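Local coordinates for protein phospholipase C-beta (PLC-beta) (Sepia officinalis, PDB 3QR0) that is a multidomain phospholipase C of the beta class, joining PH, EF-hand-like, TIM-barrel and C2 modules and carrying a bound calcium ion, at residues Lys149-Glu154 with Leu760-Ala765; Gly153-Leu158 with Ala659-Asp664; Leu226-Ile231 with Gly301-Leu306; Asn311-Met316 with Gly732-Pro737. All coordinates share one frame; numbering follows the deposited sequence.

Interaction 1 (Lys149-Glu154 with Leu760-Ala765); sequences KNQLGE and LASVFA
Q151 stretches from the first turn of helix 151-165 across to S762 on strand 761-771. Its CB starts 4.2 Å from S762 OG, and CG and CD each come to 3.9 Å from that oxygen. CG stands anti to the backbone N (chi1 -163°) and the chain stays extended beyond it, a shape that carries the amide out to the strand. There NE2 lies 3.1 Å from S762 CB, a close approach to the serine methylene. A long neutral amide suits this buried place because both its ends are used: OE1 bonds to Y222 OH, and NE2 donates to Q660 OE1 on the neighbouring strand. S762, small enough to let the amide come near, turns its hydroxyl back on its own segment, where OG donates to L760 O at 2.8 Å from above the carbonyl plane. One turn along the helix, E154 supplies the apolar half of the contact. Its CB meets L760 CD2 at 3.7 Å, while its chain bends at chi2 and takes the carboxylate elsewhere, to a salt bridge of OE2 with K149 NZ (3.1 Å). L760 sits at the corner where the chain enters the strand and covers the helix flank with a methyl. The helix start thus rests on the C2 sheet at strands 761-771 and 650-660, with H747 of strand 746-751 touching Q151 and helix 299-307 backing Q151 and L152.

Interaction 2 (Gly153-Leu158 with Ala659-Asp664); sequences GEWEKL and AQFLSD
W155 brings the outer corner of its six-membered ring against F661 and barely overlaps it. CZ3 of W155 lies 3.6 Å from F661 CZ, and the same indole atom is 4.0 Å from F661 CE2. The two planes are inclined by only 24°, yet the rings are slid so far apart that their centroids are 5.6 Å distant; this is a corner contact of near-parallel rings rather than a full stack. The side chains themselves cross at about a right angle. The CA atoms of W155 and F661 are 10.8 Å apart, a gap that these two long aromatic side chains span. The indole reaches outward because its CG is anti to the backbone N (chi1 -162°). F661 follows the last residue of strand 650-660 and has left-handed helical backbone angles, so the chain leaves its extended course exactly where the phenyl ring projects toward the helix. Buried aromatics suit both places, being broad and apolar, and the one polar atom of the indole is provided for: NE1 bonds to F218 O on helix 215-225. That same helix encloses the tryptophan, F218 stacking on it and Y222 meeting it edge-to-face. F661 also touches Y222, and L181 of helix 174-181 lies against it, so the pair is wedged where EF-hand-like helices 151-165, 174-181 and 215-225 converge on the end of a C2 strand.

Interaction 3 (Leu226-Ile231 with Gly301-Leu306); sequences LERSEI and GLLYFL
I231 and L303 form the close part of this contact between the turn leading into helix 230-238 and helix 299-307, both EF-hand-like, their side chains crossing at about a right angle with I231 CD1 3.9 Å from L303 CD1. I231 also meets L306 tip to tip, CD1 to CD1 at 4.0 Å. Branched aliphatics fit here: L303 and L306, three apart, present neighbouring methyls to one isoleucine end. L303 CD1 further lies over one face of the R228 guanidinium, 3.8 Å from NH1. The packing thins toward L302, whose CD2 stays 4.7 Å from I231 CG2, while E227 and S229 are exposed. R228, centre of an inverse gamma turn, bends at chi2 and chi3, which folds its head toward E230. NE and NH2 both grip the single atom E230 OE2, each at 2.9 Å and in the guanidinium plane. NH1 bonds to Y222 OH and NH2 also to H747 NE2, while F764 makes a cation-pi contact and S658 OG bonds E230 OE2. A charged group can lie buried beside leucine: its edge is spent on polar partners, its flat face accepts a methyl, and the carboxylate of E230 probably offsets the cost of burying the charge.

Interaction 4 (Asn311-Met316 with Gly732-Pro737); sequences NNLTPM and GHRVMP
R734 extends from strand 730-737 to meet L313 and T314 with its flat guanidinium. L313 comes from the opposite direction and covers one face: its CD2 stands 3.8 Å above the plane, toward the rim, and CD1 is 3.8 Å from NH2. With CG between backbone N and carbonyl carbon (chi1 82°), L313 sends both methyls toward the guanidinium. At the guanidinium edge, in plane, T314 OG1 lies 2.9 Å from R734 NH2, and the hydroxyl bonds to N148 OD1. A water there accepts from R734 NH2 at 3.1 Å and donates to N312 OD1. Since that amide oxygen also receives T314 N at 2.9 Å, residues 312-314 form an Asx turn, and a compact loop is offered to the edge strand of a C2-domain sheet. Arginine suits a buried spot like this, having several N-H groups to spend; NH1 is taken by P749 O. V735, next along, faces the other way and packs on V613 of helix 605-613. M736 follows, and its CG touches L313 CD1 at 4.1 Å, the two side chains crossing at about a right angle. The same flexible methionine leans on V719 and I721 of the adjoining strand 718-725.

Interactions 1 and 2 are the closest pair, with centres about 7 Å apart. They share helix 151-165 and reach neighbouring C2 strands, S762 O to Q660 N at 2.8 Å probably being a backbone hydrogen bond. Interaction 3, centred about 12 Å from interaction 1, meets it where R228 NH2 comes 3.4 Å from F764 CG. Interaction 4 follows interaction 3 in the chain: L306 O and N311 ND2 are 3.1 Å apart, the centres about 19 Å. Interactions 1, 2 and 4 join the EF-hand-like helices and following loop to the C2 sandwich; interaction 3 packs the EF-hand-like part against itself, its R228 reaching the C2 strands. The calcium ligands N339, E368, D370 and E417 lie outside these segments.

Interaction 1 (Lys149-Glu154 with Leu760-Ala765)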
loop_
_atom_site.group_PDB
_atom_site.type_symbol
_atom_site.label_atom_id
_atom_site.label_comp_id
_atom_site.label_asym_id
_atom_site.label_seq_id
_atom_site.Cartn_x
_atom_site.Cartn_y
_atom_site.Cartn_z
ATOM N N LYS A 149 -7.425 -2.063 10.459
ATOM C CA LYS A 149 -8.399 -2.540 11.433
ATOM C C LYS A 149 -9.379 -3.547 10.826
ATOM O O LYS A 149 -9.665 -3.523 9.623
ATOM C CB LYS A 149 -9.132 -1.380 12.123
ATOM C CG LYS A 149 -10.010 -0.534 11.244
ATOM C CD LYS A 149 -10.400 0.748 11.979
ATOM C CE LYS A 149 -10.987 1.782 11.054
ATOM N NZ LYS A 149 -10.058 2.143 9.946
ATOM N N ASN A 150 -9.870 -4.443 11.679
ATOM C CA ASN A 150 -10.777 -5.503 11.262
ATOM C C ASN A 150 -12.180 -4.910 11.130
ATOM O O ASN A 150 -12.380 -3.724 11.400
ATOM C CB ASN A 150 -10.728 -6.662 12.279
ATOM C CG ASN A 150 -11.184 -7.996 11.692
ATOM O OD1 ASN A 150 -11.625 -8.065 10.545
ATOM N ND2 ASN A 150 -11.089 -9.060 12.489
ATOM N N GLN A 151 -13.148 -5.724 10.721
ATOM C CA GLN A 151 -14.496 -5.226 10.441
ATOM C C GLN A 151 -15.201 -4.576 11.638
ATOM O O GLN A 151 -15.923 -3.591 11.451
ATOM C CB GLN A 151 -15.375 -6.333 9.862
ATOM C CG GLN A 151 -16.623 -5.810 9.173
ATOM C CD GLN A 151 -17.459 -6.918 8.579
ATOM O OE1 GLN A 151 -18.601 -7.143 8.996
ATOM N NE2 GLN A 151 -16.897 -7.630 7.607
ATOM N N LEU A 152 -15.005 -5.107 12.847
ATOM C CA LEU A 152 -15.581 -4.490 14.056
ATOM C C LEU A 152 -15.045 -3.071 14.264
ATOM O O LEU A 152 -15.785 -2.174 14.666
ATOM C CB LEU A 152 -15.309 -5.330 15.308
ATOM C CG LEU A 152 -16.022 -4.877 16.589
ATOM C CD1 LEU A 152 -17.531 -5.089 16.478
ATOM C CD2 LEU A 152 -15.471 -5.619 17.809
ATOM N N GLY A 153 -13.756 -2.878 13.997
ATOM C CA GLY A 153 -13.160 -1.544 14.011
ATOM C C GLY A 153 -13.784 -0.603 12.993
ATOM O O GLY A 153 -13.949 0.591 13.266
ATOM N N GLU A 154 -14.128 -1.127 11.818
ATOM C CA GLU A 154 -14.805 -0.324 10.798
ATOM C C GLU A 154 -16.245 -0.016 11.190
ATOM O O GLU A 154 -16.781 1.029 10.819
ATOM C CB GLU A 154 -14.768 -1.005 9.429
ATOM C CG GLU A 154 -13.394 -0.995 8.766
ATOM C CD GLU A 154 -12.936 0.399 8.315
ATOM O OE1 GLU A 154 -13.735 1.363 8.333
ATOM O OE2 GLU A 154 -11.751 0.527 7.948
ATOM N N LEU A 760 -16.055 -0.564 5.380
ATOM C CA LEU A 760 -16.774 -1.764 5.819
ATOM C C LEU A 760 -16.674 -2.939 4.844
ATOM O O LEU A 760 -16.841 -4.089 5.256
ATOM C CB LEU A 760 -18.250 -1.431 6.066
ATOM C CG LEU A 760 -18.550 -0.629 7.334
ATOM C CD1 LEU A 760 -19.978 -0.100 7.309
ATOM C CD2 LEU A 760 -18.323 -1.493 8.549
ATOM N N ALA A 761 -16.410 -2.661 3.565
ATOM C CA ALA A 761 -16.365 -3.713 2.544
ATOM C C ALA A 761 -15.354 -4.782 2.928
ATOM O O ALA A 761 -14.171 -4.488 3.113
ATOM C CB ALA A 761 -16.037 -3.130 1.160
ATOM N N SER A 762 -15.833 -6.018 3.063
ATOM C CA SER A 762 -15.016 -7.129 3.538
ATOM C C SER A 762 -15.435 -8.443 2.891
ATOM O O SER A 762 -16.587 -8.613 2.505
ATOM C CB SER A 762 -15.150 -7.286 5.055
ATOM O OG SER A 762 -14.894 -6.069 5.740
ATOM N N VAL A 763 -14.478 -9.355 2.776
ATOM C CA VAL A 763 -14.756 -10.745 2.425
ATOM C C VAL A 763 -14.525 -11.583 3.677
ATOM O O VAL A 763 -13.577 -11.334 4.427
ATOM C CB VAL A 763 -13.858 -11.231 1.266
ATOM C CG1 VAL A 763 -13.917 -12.757 1.119
ATOM C CG2 VAL A 763 -14.280 -10.565 -0.040
ATOM N N PHE A 764 -15.404 -12.550 3.914
ATOM C CA PHE A 764 -15.217 -13.536 4.970
ATOM C C PHE A 764 -14.790 -14.846 4.303
ATOM O O PHE A 764 -15.447 -15.316 3.360
ATOM C CB PHE A 764 -16.506 -13.702 5.777
ATOM C CG PHE A 764 -16.396 -14.662 6.931
ATOM C CD1 PHE A 764 -15.560 -14.385 8.008
ATOM C CD2 PHE A 764 -17.148 -15.832 6.953
ATOM C CE1 PHE A 764 -15.462 -15.264 9.083
ATOM C CE2 PHE A 764 -17.060 -16.717 8.024
ATOM C CZ PHE A 764 -16.211 -16.436 9.089
ATOM N N ALA A 765 -13.680 -15.410 4.773
ATOM C CA ALA A 765 -13.080 -16.590 4.148
ATOM C C ALA A 765 -12.503 -17.548 5.188
ATOM O O ALA A 765 -12.257 -17.159 6.335
ATOM C CB ALA A 765 -11.979 -16.154 3.181
#

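Interaction 2 (Gly153-Leu158 with Ala659-Asp664)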
loop_
_atom_site.group_PDB
_atom_site.type_symbol
_atom_site.label_atom_id
_atom_site.label_comp_id
_atom_site.label_asym_id
_atom_site.label_seq_id
_atom_site.Cartn_x
_atom_site.Cartn_y
_atom_site.Cartn_z
ATOM N N GLY A 153 -13.756 -2.878 13.997
ATOM C CA GLY A 153 -13.160 -1.544 14.011
ATOM C C GLY A 153 -13.784 -0.603 12.993
ATOM O O GLY A 153 -13.949 0.591 13.266
ATOM N N GLU A 154 -14.128 -1.127 11.818
ATOM C CA GLU A 154 -14.805 -0.324 10.798
ATOM C C GLU A 154 -16.245 -0.016 11.190
ATOM O O GLU A 154 -16.781 1.029 10.819
ATOM C CB GLU A 154 -14.768 -1.005 9.429
ATOM C CG GLU A 154 -13.394 -0.995 8.766
ATOM C CD GLU A 154 -12.936 0.399 8.315
ATOM O OE1 GLU A 154 -13.735 1.363 8.333
ATOM O OE2 GLU A 154 -11.751 0.527 7.948
ATOM N N TRP A 155 -16.863 -0.932 11.931
ATOM C CA TRP A 155 -18.202 -0.721 12.456
ATOM C C TRP A 155 -18.155 0.389 13.507
ATOM O O TRP A 155 -19.044 1.238 13.553
ATOM C CB TRP A 155 -18.748 -2.018 13.049
ATOM C CG TRP A 155 -20.230 -2.034 13.231
ATOM C CD1 TRP A 155 -20.909 -2.192 14.405
ATOM C CD2 TRP A 155 -21.220 -1.898 12.209
ATOM N NE1 TRP A 155 -22.263 -2.159 14.175
ATOM C CE2 TRP A 155 -22.482 -1.978 12.836
ATOM C CE3 TRP A 155 -21.164 -1.707 10.823
ATOM C CZ2 TRP A 155 -23.679 -1.880 12.128
ATOM C CZ3 TRP A 155 -22.355 -1.615 10.115
ATOM C CH2 TRP A 155 -23.598 -1.701 10.774
ATOM N N GLU A 156 -17.111 0.379 14.333
ATOM C CA GLU A 156 -16.891 1.425 15.330
ATOM C C GLU A 156 -16.610 2.794 14.683
ATOM O O GLU A 156 -17.051 3.821 15.192
ATOM C CB GLU A 156 -15.749 1.034 16.275
ATOM C CG GLU A 156 -15.601 1.948 17.483
ATOM C CD GLU A 156 -14.385 1.617 18.333
ATOM O OE1 GLU A 156 -13.308 1.325 17.768
ATOM O OE2 GLU A 156 -14.500 1.670 19.571
ATOM N N LYS A 157 -15.878 2.803 13.573
ATOM C CA LYS A 157 -15.671 4.025 12.784
ATOM C C LYS A 157 -17.002 4.640 12.337
ATOM O O LYS A 157 -17.224 5.848 12.490
ATOM C CB LYS A 157 -14.799 3.731 11.563
ATOM C CG LYS A 157 -14.630 4.902 10.611
ATOM C CD LYS A 157 -13.436 4.701 9.687
ATOM C CE LYS A 157 -13.402 5.759 8.591
ATOM N NZ LYS A 157 -12.162 5.664 7.764
ATOM N N LEU A 158 -17.882 3.803 11.796
ATOM C CA LEU A 158 -19.229 4.227 11.428
ATOM C C LEU A 158 -19.985 4.747 12.652
ATOM O O LEU A 158 -20.690 5.761 12.567
ATOM C CB LEU A 158 -20.002 3.067 10.783
ATOM C CG LEU A 158 -21.461 3.314 10.399
ATOM C CD1 LEU A 158 -21.572 4.473 9.414
ATOM C CD2 LEU A 158 -22.081 2.054 9.821
ATOM N N ALA A 659 -19.355 -11.984 1.750
ATOM C CA ALA A 659 -18.832 -10.622 1.783
ATOM C C ALA A 659 -19.842 -9.698 2.437
ATOM O O ALA A 659 -21.033 -9.997 2.465
ATOM C CB ALA A 659 -18.492 -10.136 0.381
ATOM N N GLN A 660 -19.350 -8.588 2.981
ATOM C CA GLN A 660 -20.192 -7.604 3.646
ATOM C C GLN A 660 -19.942 -6.211 3.088
ATOM O O GLN A 660 -18.798 -5.830 2.845
ATOM C CB GLN A 660 -19.925 -7.588 5.152
ATOM C CG GLN A 660 -20.187 -8.923 5.854
ATOM C CD GLN A 660 -19.052 -9.908 5.695
ATOM O OE1 GLN A 660 -17.882 -9.567 5.906
ATOM N NE2 GLN A 660 -19.383 -11.143 5.315
ATOM N N PHE A 661 -21.027 -5.466 2.892
ATOM C CA PHE A 661 -20.972 -4.042 2.573
ATOM C C PHE A 661 -20.106 -3.735 1.365
ATOM O O PHE A 661 -19.277 -2.832 1.403
ATOM C CB PHE A 661 -20.483 -3.245 3.783
ATOM C CG PHE A 661 -21.313 -3.446 5.008
ATOM C CD1 PHE A 661 -22.617 -2.985 5.056
ATOM C CD2 PHE A 661 -20.790 -4.092 6.117
ATOM C CE1 PHE A 661 -23.391 -3.166 6.191
ATOM C CE2 PHE A 661 -21.553 -4.269 7.253
ATOM C CZ PHE A 661 -22.857 -3.810 7.290
ATOM N N LEU A 662 -20.299 -4.495 0.295
ATOM C CA LEU A 662 -19.553 -4.258 -0.936
ATOM C C LEU A 662 -19.956 -2.949 -1.604
ATOM O O LEU A 662 -19.140 -2.329 -2.278
ATOM C CB LEU A 662 -19.743 -5.410 -1.921
ATOM C CG LEU A 662 -19.116 -6.741 -1.519
ATOM C CD1 LEU A 662 -19.318 -7.742 -2.645
ATOM C CD2 LEU A 662 -17.628 -6.588 -1.182
ATOM N N SER A 663 -21.207 -2.529 -1.419
ATOM C CA SER A 663 -21.724 -1.361 -2.124
ATOM C C SER A 663 -22.950 -0.742 -1.458
ATOM O O SER A 663 -23.673 -1.403 -0.706
ATOM C CB SER A 663 -22.071 -1.750 -3.562
ATOM O OG SER A 663 -22.653 -0.662 -4.252
ATOM N N ASP A 664 -23.185 0.531 -1.774
ATOM C CA ASP A 664 -24.373 1.249 -1.302
ATOM C C ASP A 664 -25.602 1.010 -2.195
ATOM O O ASP A 664 -26.688 1.526 -1.913
ATOM C CB ASP A 664 -24.087 2.756 -1.152
ATOM C CG ASP A 664 -23.363 3.353 -2.355
ATOM O OD1 ASP A 664 -23.550 2.861 -3.487
ATOM O OD2 ASP A 664 -22.596 4.322 -2.159
#

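Interaction 3 (Leu226-Ile231 with Gly301-Leu306)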
loop_
_atom_site.group_PDB
_atom_site.type_symbol
_atom_site.label_atom_id
_atom_site.label_comp_id
_atom_site.label_asym_id
_atom_site.label_seq_id
_atom_site.Cartn_x
_atom_site.Cartn_y
_atom_site.Cartn_z
ATOM N N LEU A 226 -27.491 -7.792 9.089
ATOM C CA LEU A 226 -26.922 -8.762 8.158
ATOM C C LEU A 226 -27.358 -10.170 8.521
ATOM O O LEU A 226 -27.493 -10.503 9.698
ATOM C CB LEU A 226 -25.391 -8.680 8.114
ATOM C CG LEU A 226 -24.842 -7.438 7.412
ATOM C CD1 LEU A 226 -24.961 -6.238 8.323
ATOM C CD2 LEU A 226 -23.404 -7.634 6.965
ATOM N N GLU A 227 -27.597 -10.979 7.490
ATOM C CA GLU A 227 -27.846 -12.407 7.648
ATOM C C GLU A 227 -26.530 -13.142 7.404
ATOM O O GLU A 227 -26.212 -13.529 6.275
ATOM C CB GLU A 227 -28.936 -12.882 6.678
ATOM C CG GLU A 227 -30.351 -12.579 7.169
ATOM C CD GLU A 227 -31.418 -12.695 6.083
ATOM O OE1 GLU A 227 -31.070 -12.732 4.878
ATOM O OE2 GLU A 227 -32.616 -12.741 6.441
ATOM N N ARG A 228 -25.756 -13.303 8.473
ATOM C CA ARG A 228 -24.496 -14.029 8.412
ATOM C C ARG A 228 -24.795 -15.526 8.598
ATOM O O ARG A 228 -24.417 -16.135 9.603
ATOM C CB ARG A 228 -23.536 -13.496 9.477
ATOM C CG ARG A 228 -23.239 -11.988 9.361
ATOM C CD ARG A 228 -22.509 -11.634 8.064
ATOM N NE ARG A 228 -21.311 -12.453 7.899
ATOM C CZ ARG A 228 -20.109 -12.168 8.395
ATOM N NH1 ARG A 228 -19.893 -11.048 9.083
ATOM N NH2 ARG A 228 -19.110 -13.016 8.189
ATOM N N SER A 229 -25.471 -16.095 7.600
ATOM C CA SER A 229 -25.967 -17.477 7.620
ATOM C C SER A 229 -24.903 -18.510 7.934
ATOM O O SER A 229 -25.196 -19.535 8.550
ATOM C CB SER A 229 -26.573 -17.833 6.258
ATOM O OG SER A 229 -27.686 -17.016 5.968
ATOM N N GLU A 230 -23.682 -18.240 7.478
ATOM C CA GLU A 230 -22.553 -19.147 7.649
ATOM C C GLU A 230 -22.187 -19.430 9.109
ATOM O O GLU A 230 -21.591 -20.464 9.408
ATOM C CB GLU A 230 -21.315 -18.599 6.920
ATOM C CG GLU A 230 -20.736 -17.271 7.479
ATOM C CD GLU A 230 -21.320 -16.022 6.829
ATOM O OE1 GLU A 230 -22.480 -16.068 6.369
ATOM O OE2 GLU A 230 -20.615 -14.985 6.781
ATOM N N ILE A 231 -22.527 -18.509 10.008
ATOM C CA ILE A 231 -22.058 -18.585 11.389
ATOM C C ILE A 231 -22.672 -19.775 12.131
ATOM O O ILE A 231 -22.023 -20.357 12.990
ATOM C CB ILE A 231 -22.316 -17.261 12.162
ATOM C CG1 ILE A 231 -21.566 -16.096 11.504
ATOM C CG2 ILE A 231 -21.875 -17.380 13.607
ATOM C CD1 ILE A 231 -20.044 -16.249 11.491
ATOM N N GLY A 301 -21.249 -14.116 20.276
ATOM C CA GLY A 301 -19.909 -13.908 20.825
ATOM C C GLY A 301 -18.813 -14.340 19.866
ATOM O O GLY A 301 -17.779 -13.677 19.763
ATOM N N LEU A 302 -19.037 -15.454 19.162
ATOM C CA LEU A 302 -18.089 -15.937 18.151
ATOM C C LEU A 302 -17.945 -14.953 16.997
ATOM O O LEU A 302 -16.832 -14.636 16.578
ATOM C CB LEU A 302 -18.523 -17.303 17.599
ATOM C CG LEU A 302 -17.635 -17.914 16.506
ATOM C CD1 LEU A 302 -16.212 -18.143 17.023
ATOM C CD2 LEU A 302 -18.228 -19.213 15.992
ATOM N N LEU A 303 -19.072 -14.485 16.475
ATOM C CA LEU A 303 -19.062 -13.511 15.381
ATOM C C LEU A 303 -18.335 -12.236 15.805
ATOM O O LEU A 303 -17.568 -11.664 15.030
ATOM C CB LEU A 303 -20.492 -13.188 14.928
ATOM C CG LEU A 303 -20.653 -12.231 13.741
ATOM C CD1 LEU A 303 -19.687 -12.568 12.603
ATOM C CD2 LEU A 303 -22.093 -12.256 13.248
ATOM N N TYR A 304 -18.563 -11.808 17.044
ATOM C CA TYR A 304 -17.875 -10.634 17.591
ATOM C C TYR A 304 -16.357 -10.856 17.557
ATOM O O TYR A 304 -15.612 -10.015 17.057
ATOM C CB TYR A 304 -18.354 -10.359 19.024
ATOM C CG TYR A 304 -17.799 -9.096 19.649
ATOM C CD1 TYR A 304 -18.531 -7.909 19.643
ATOM C CD2 TYR A 304 -16.550 -9.091 20.259
ATOM C CE1 TYR A 304 -18.022 -6.745 20.222
ATOM C CE2 TYR A 304 -16.033 -7.929 20.838
ATOM C CZ TYR A 304 -16.776 -6.769 20.820
ATOM O OH TYR A 304 -16.258 -5.633 21.397
ATOM N N PHE A 305 -15.905 -11.994 18.076
ATOM C CA PHE A 305 -14.480 -12.336 18.034
ATOM C C PHE A 305 -13.931 -12.307 16.612
ATOM O O PHE A 305 -12.868 -11.741 16.356
ATOM C CB PHE A 305 -14.201 -13.729 18.607
ATOM C CG PHE A 305 -12.863 -14.281 18.178
ATOM C CD1 PHE A 305 -11.694 -13.795 18.740
ATOM C CD2 PHE A 305 -12.772 -15.238 17.177
ATOM C CE1 PHE A 305 -10.460 -14.272 18.335
ATOM C CE2 PHE A 305 -11.539 -15.722 16.769
ATOM C CZ PHE A 305 -10.387 -15.239 17.345
ATOM N N LEU A 306 -14.653 -12.947 15.697
ATOM C CA LEU A 306 -14.174 -13.118 14.328
ATOM C C LEU A 306 -13.945 -11.784 13.640
ATOM O O LEU A 306 -13.102 -11.686 12.750
ATOM C CB LEU A 306 -15.143 -13.968 13.511
ATOM C CG LEU A 306 -15.223 -15.459 13.855
ATOM C CD1 LEU A 306 -16.418 -16.077 13.137
ATOM C CD2 LEU A 306 -13.933 -16.179 13.494
#

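Interaction 4 (Asn311-Met316 with Gly732-Pro737)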
loop_
_atom_site.group_PDB
_atom_site.type_symbol
_atom_site.label_atom_id
_atom_site.label_comp_id
_atom_site.label_asym_id
_atom_site.label_seq_id
_atom_site.Cartn_x
_atom_site.Cartn_y
_atom_site.Cartn_z
ATOM N N ASN A 311 -8.729 -11.205 16.147
ATOM C CA ASN A 311 -8.736 -12.036 14.944
ATOM C C ASN A 311 -8.292 -11.306 13.675
ATOM O O ASN A 311 -8.530 -11.790 12.570
ATOM C CB ASN A 311 -10.130 -12.638 14.716
ATOM C CG ASN A 311 -10.085 -13.879 13.826
ATOM O OD1 ASN A 311 -9.225 -14.739 14.003
ATOM N ND2 ASN A 311 -10.996 -13.959 12.855
ATOM N N ASN A 312 -7.631 -10.160 13.832
ATOM C CA ASN A 312 -7.097 -9.409 12.689
ATOM C C ASN A 312 -6.173 -10.294 11.849
ATOM O O ASN A 312 -5.265 -10.947 12.377
ATOM C CB ASN A 312 -6.359 -8.145 13.173
ATOM C CG ASN A 312 -6.160 -7.101 12.064
ATOM O OD1 ASN A 312 -5.743 -7.424 10.959
ATOM N ND2 ASN A 312 -6.438 -5.845 12.378
ATOM N N LEU A 313 -6.420 -10.327 10.542
ATOM C CA LEU A 313 -5.620 -11.151 9.636
ATOM C C LEU A 313 -4.175 -10.652 9.514
ATOM O O LEU A 313 -3.272 -11.430 9.236
ATOM C CB LEU A 313 -6.279 -11.232 8.251
ATOM C CG LEU A 313 -6.047 -10.073 7.278
ATOM C CD1 LEU A 313 -4.675 -10.177 6.604
ATOM C CD2 LEU A 313 -7.139 -10.044 6.227
ATOM N N THR A 314 -3.961 -9.356 9.733
ATOM C CA THR A 314 -2.641 -8.752 9.561
ATOM C C THR A 314 -1.670 -9.179 10.669
ATOM O O THR A 314 -1.965 -8.983 11.849
ATOM C CB THR A 314 -2.739 -7.215 9.547
ATOM O OG1 THR A 314 -3.635 -6.804 8.507
ATOM C CG2 THR A 314 -1.363 -6.582 9.321
ATOM N N PRO A 315 -0.519 -9.781 10.293
ATOM C CA PRO A 315 0.513 -10.132 11.279
ATOM C C PRO A 315 1.234 -8.880 11.766
ATOM O O PRO A 315 1.991 -8.259 11.014
ATOM C CB PRO A 315 1.455 -11.061 10.509
ATOM C CG PRO A 315 1.215 -10.764 9.067
ATOM C CD PRO A 315 -0.169 -10.228 8.931
ATOM N N MET A 316 0.982 -8.512 13.015
ATOM C CA MET A 316 1.459 -7.236 13.545
ATOM C C MET A 316 2.987 -7.143 13.584
ATOM O O MET A 316 3.535 -6.072 13.343
ATOM C CB MET A 316 0.849 -6.961 14.926
ATOM C CG MET A 316 -0.645 -6.647 14.867
ATOM S SD MET A 316 -1.008 -5.127 13.938
ATOM C CE MET A 316 -2.695 -5.431 13.396
ATOM N N GLY A 732 -12.812 -4.158 -4.898
ATOM C CA GLY A 732 -11.733 -4.109 -3.924
ATOM C C GLY A 732 -10.886 -5.362 -3.949
ATOM O O GLY A 732 -11.234 -6.352 -4.600
ATOM N N HIS A 733 -9.762 -5.314 -3.246
ATOM C CA HIS A 733 -8.860 -6.444 -3.178
ATOM C C HIS A 733 -8.119 -6.473 -1.848
ATOM O O HIS A 733 -8.231 -5.554 -1.031
ATOM C CB HIS A 733 -7.862 -6.391 -4.344
ATOM C CG HIS A 733 -6.702 -5.479 -4.105
ATOM N ND1 HIS A 733 -5.395 -5.887 -4.254
ATOM C CD2 HIS A 733 -6.649 -4.187 -3.697
ATOM C CE1 HIS A 733 -4.586 -4.885 -3.949
ATOM N NE2 HIS A 733 -5.323 -3.840 -3.612
ATOM N N ARG A 734 -7.364 -7.541 -1.638
ATOM C CA ARG A 734 -6.465 -7.639 -0.494
ATOM C C ARG A 734 -5.311 -8.581 -0.821
ATOM O O ARG A 734 -5.538 -9.707 -1.257
ATOM C CB ARG A 734 -7.222 -8.125 0.745
ATOM C CG ARG A 734 -6.429 -8.043 2.048
ATOM C CD ARG A 734 -6.135 -6.607 2.451
ATOM N NE ARG A 734 -5.350 -6.560 3.685
ATOM C CZ ARG A 734 -5.851 -6.415 4.911
ATOM N NH1 ARG A 734 -7.161 -6.268 5.112
ATOM N NH2 ARG A 734 -5.024 -6.402 5.950
ATOM N N VAL A 735 -4.082 -8.103 -0.612
ATOM C CA VAL A 735 -2.877 -8.891 -0.830
ATOM C C VAL A 735 -2.384 -9.420 0.516
ATOM O O VAL A 735 -2.233 -8.655 1.471
ATOM C CB VAL A 735 -1.775 -8.042 -1.508
ATOM C CG1 VAL A 735 -0.457 -8.804 -1.582
ATOM C CG2 VAL A 735 -2.213 -7.627 -2.908
ATOM N N MET A 736 -2.154 -10.729 0.585
ATOM C CA MET A 736 -1.709 -11.388 1.801
ATOM C C MET A 736 -0.430 -12.183 1.509
ATOM O O MET A 736 -0.493 -13.268 0.943
ATOM C CB MET A 736 -2.804 -12.323 2.313
ATOM C CG MET A 736 -4.043 -11.597 2.826
ATOM S SD MET A 736 -5.386 -12.736 3.220
ATOM C CE MET A 736 -5.936 -13.172 1.574
ATOM N N PRO A 737 0.740 -11.632 1.874
ATOM C CA PRO A 737 1.988 -12.380 1.693
ATOM C C PRO A 737 1.959 -13.677 2.493
ATOM O O PRO A 737 1.456 -13.681 3.615
ATOM C CB PRO A 737 3.048 -11.422 2.245
ATOM C CG PRO A 737 2.421 -10.074 2.155
ATOM C CD PRO A 737 0.985 -10.304 2.459
HETATM O O HOH W 1 -6.807 -6.530 8.492
#